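Long-range contact in 3-dehydroquinate dehydratase (Zymomonas mobilis subsp. mobilis, PDB 6SMF), which probably converts 3-dehydroquinate to 3-dehydroshikimate by trans-dehydration through an enolate intermediate, the third step of the shikimate pathway, working as a homododecamer: residues Lys7-Ile12 and Val73-Val78. Sequence-based numbering, arbitrary orientation.
Sequences KPTIFI and VKAKAV
The phenyl ring of Phe11 packs closely against Ala75, with CD1 3.9 Å from Ala75 CB, while Phe11 CB rests 4.0 Å from Val78 CG2. With CG beside the backbone N and anti to the carbonyl carbon (chi1 -81°), the ring leans back toward Ala75 and Val73. The methyl of Ala75 is small enough to let a bulky aromatic settle against it, and Ala70 of helix 60-72 touches Phe11, Ala75 and Val78 alike.

Backbone bonds bring the chain that follows helix 60-72 against strand 9-14, and Phe11 and Val78 pair in parallel. Lys76 N donates to Thr9 O at 3.0 Å; the bond from Phe11 N to Ala77 O is weak, bent to 132° at the hydrogen. Val78 CA also brings its hydrogen to Phe11 O, at 3.3 Å. Strand 77-81 is central in the five-stranded parallel sheet (order 2-1-3-4-5) of this flavodoxin-like type II dehydroquinase fold, 9-14 lies between it and 51-56, and the chain leaves helix 60-72 through a Schellman motif at Lys74. On the sheet face covered by helix 136-147, Ile10 CG1 and Ala77 CB stand 4.2 Å apart, a branched chain beside a methyl, both against Ala146.

Packing thins where Phe11 CE1 meets CG1 of exposed Val73, and again at solvent-exposed Pro8. There Lys76 lays its aliphatic stem alongside the proline, CD 3.9 Å from Pro8 CB; CG anti to the backbone N (chi1 -174°) carries the stem along Pro8, and bends at chi3 and chi4 then turn NZ away to hydrogen-bond the carbonyl oxygen of Leu149.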
ATOM      1  N   LYS A   7      38.985 -20.359 -26.712  1.00129.40           N
ATOM      2  CA  LYS A   7      38.341 -19.030 -26.729  1.00125.85           C
ATOM      3  C   LYS A   7      37.381 -18.987 -25.516  1.00117.68           C
ATOM      4  O   LYS A   7      36.682 -19.956 -25.176  1.00116.12           O
ATOM      5  CB  LYS A   7      37.809 -18.786 -28.150  1.00124.03           C
ATOM      6  N   PRO A   8      37.368 -17.873 -24.746  1.00110.53           N
ATOM      7  CA  PRO A   8      36.391 -17.682 -23.688  1.00105.12           C
ATOM      8  C   PRO A   8      34.998 -17.953 -24.266  1.00100.17           C
ATOM      9  O   PRO A   8      34.755 -17.550 -25.373  1.00 98.23           O
ATOM     10  CB  PRO A   8      36.528 -16.204 -23.271  1.00104.34           C
ATOM     11  CG  PRO A   8      37.870 -15.749 -23.790  1.00110.55           C
ATOM     12  CD  PRO A   8      38.294 -16.739 -24.856  1.00114.78           C
ATOM     13  N   THR A   9      34.137 -18.660 -23.538  1.00 97.51           N
ATOM     14  CA  THR A   9      32.752 -18.926 -23.996  1.00 97.37           C
ATOM     15  C   THR A   9      31.787 -17.996 -23.234  1.00 93.73           C
ATOM     16  O   THR A   9      31.958 -17.764 -22.020  1.00 94.08           O
ATOM     17  CB  THR A   9      32.435 -20.430 -23.984  1.00101.47           C
ATOM     18  OG1 THR A   9      31.682 -20.697 -22.799  1.00103.27           O
ATOM     19  CG2 THR A   9      33.656 -21.325 -24.108  1.00107.64           C
ATOM     20  N   ILE A  10      30.837 -17.397 -23.945  1.00 90.69           N
ATOM     21  CA  ILE A  10      29.821 -16.496 -23.335  1.00 84.30           C
ATOM     22  C   ILE A  10      28.439 -17.064 -23.636  1.00 82.51           C
ATOM     23  O   ILE A  10      28.068 -17.077 -24.818  1.00 85.06           O
ATOM     24  CB  ILE A  10      29.987 -15.064 -23.857  1.00 85.47           C
ATOM     25  CG1 ILE A  10      31.253 -14.399 -23.326  1.00 89.01           C
ATOM     26  CG2 ILE A  10      28.782 -14.230 -23.515  1.00 84.28           C
ATOM     27  CD1 ILE A  10      31.613 -13.147 -24.104  1.00 91.54           C
ATOM     28  N   PHE A  11      27.726 -17.518 -22.609  1.00 83.47           N
ATOM     29  CA  PHE A  11      26.315 -17.951 -22.699  1.00 84.98           C
ATOM     30  C   PHE A  11      25.434 -16.717 -22.957  1.00 84.83           C
ATOM     31  O   PHE A  11      25.642 -15.617 -22.372  1.00 81.98           O
ATOM     32  CB  PHE A  11      25.904 -18.663 -21.414  1.00 88.21           C
ATOM     33  CG  PHE A  11      26.338 -20.102 -21.338  1.00 94.79           C
ATOM     34  CD1 PHE A  11      27.666 -20.445 -21.470  1.00100.47           C
ATOM     35  CD2 PHE A  11      25.411 -21.115 -21.123  1.00 96.77           C
ATOM     36  CE1 PHE A  11      28.052 -21.773 -21.429  1.00100.65           C
ATOM     37  CE2 PHE A  11      25.807 -22.439 -21.034  1.00 94.66           C
ATOM     38  CZ  PHE A  11      27.121 -22.761 -21.224  1.00 97.97           C
ATOM     39  N   ILE A  12      24.494 -16.883 -23.882  1.00 83.04           N
ATOM     40  CA  ILE A  12      23.452 -15.878 -24.194  1.00 77.78           C
ATOM     41  C   ILE A  12      22.132 -16.622 -24.082  1.00 75.72           C
ATOM     42  O   ILE A  12      21.895 -17.530 -24.912  1.00 74.86           O
ATOM     43  CB  ILE A  12      23.672 -15.275 -25.579  1.00 79.31           C
ATOM     44  CG1 ILE A  12      25.081 -14.688 -25.715  1.00 82.65           C
ATOM     45  CG2 ILE A  12      22.588 -14.255 -25.881  1.00 76.69           C
ATOM     46  CD1 ILE A  12      25.355 -14.016 -27.053  1.00 83.05           C
ATOM     47  N   VAL A  73      31.242 -24.717 -16.321  1.00101.88           N
ATOM     48  CA  VAL A  73      31.990 -24.745 -17.608  1.00102.46           C
ATOM     49  C   VAL A  73      32.973 -23.564 -17.602  1.00101.20           C
ATOM     50  O   VAL A  73      33.652 -23.340 -18.616  1.00 95.32           O
ATOM     51  CB  VAL A  73      30.920 -24.716 -18.721  1.00104.74           C
ATOM     52  CG1 VAL A  73      31.236 -23.771 -19.870  1.00109.05           C
ATOM     53  CG2 VAL A  73      30.594 -26.134 -19.195  1.00101.68           C
ATOM     54  N   LYS A  74      33.034 -22.846 -16.470  1.00102.20           N
ATOM     55  CA  LYS A  74      33.854 -21.628 -16.222  1.00105.95           C
ATOM     56  C   LYS A  74      33.682 -20.617 -17.361  1.00102.32           C
ATOM     57  O   LYS A  74      34.680 -19.964 -17.737  1.00105.31           O
ATOM     58  CB  LYS A  74      35.312 -22.023 -16.034  1.00117.13           C
ATOM     59  CG  LYS A  74      35.523 -23.205 -15.097  1.00126.63           C
ATOM     60  CD  LYS A  74      36.021 -22.868 -13.709  1.00131.97           C
ATOM     61  CE  LYS A  74      37.142 -23.819 -13.352  1.00139.22           C
ATOM     62  NZ  LYS A  74      37.901 -23.339 -12.179  1.00146.49           N
ATOM     63  N   ALA A  75      32.459 -20.466 -17.875  1.00 94.40           N
ATOM     64  CA  ALA A  75      32.114 -19.424 -18.875  1.00 91.44           C
ATOM     65  C   ALA A  75      32.568 -18.056 -18.361  1.00 90.50           C
ATOM     66  O   ALA A  75      32.596 -17.835 -17.119  1.00 95.63           O
ATOM     67  CB  ALA A  75      30.636 -19.425 -19.162  1.00 89.71           C
ATOM     68  N   LYS A  76      32.900 -17.164 -19.289  1.00 89.63           N
ATOM     69  CA  LYS A  76      33.452 -15.825 -18.970  1.00 93.74           C
ATOM     70  C   LYS A  76      32.322 -14.896 -18.514  1.00 89.62           C
ATOM     71  O   LYS A  76      32.603 -14.013 -17.674  1.00 87.88           O
ATOM     72  CB  LYS A  76      34.115 -15.187 -20.186  1.00 96.07           C
ATOM     73  CG  LYS A  76      34.816 -13.888 -19.838  1.00 98.13           C
ATOM     74  CD  LYS A  76      35.519 -13.246 -20.971  1.00102.33           C
ATOM     75  CE  LYS A  76      36.885 -12.682 -20.601  1.00113.10           C
ATOM     76  NZ  LYS A  76      36.747 -11.379 -19.919  1.00113.24           N
ATOM     77  N   ALA A  77      31.132 -15.061 -19.103  1.00 85.86           N
ATOM     78  CA  ALA A  77      29.942 -14.196 -18.860  1.00 82.43           C
ATOM     79  C   ALA A  77      28.641 -14.874 -19.308  1.00 79.01           C
ATOM     80  O   ALA A  77      28.694 -15.870 -20.060  1.00 78.34           O
ATOM     81  CB  ALA A  77      30.116 -12.881 -19.568  1.00 80.33           C
ATOM     82  N   VAL A  78      27.512 -14.395 -18.785  1.00 79.37           N
ATOM     83  CA  VAL A  78      26.140 -14.724 -19.274  1.00 75.49           C
ATOM     84  C   VAL A  78      25.447 -13.418 -19.651  1.00 73.45           C
ATOM     85  O   VAL A  78      25.453 -12.453 -18.871  1.00 73.31           O
ATOM     86  CB  VAL A  78      25.294 -15.484 -18.248  1.00 77.59           C
ATOM     87  CG1 VAL A  78      23.884 -15.741 -18.758  1.00 78.97           C
ATOM     88  CG2 VAL A  78      25.958 -16.783 -17.852  1.00 83.67           C
TER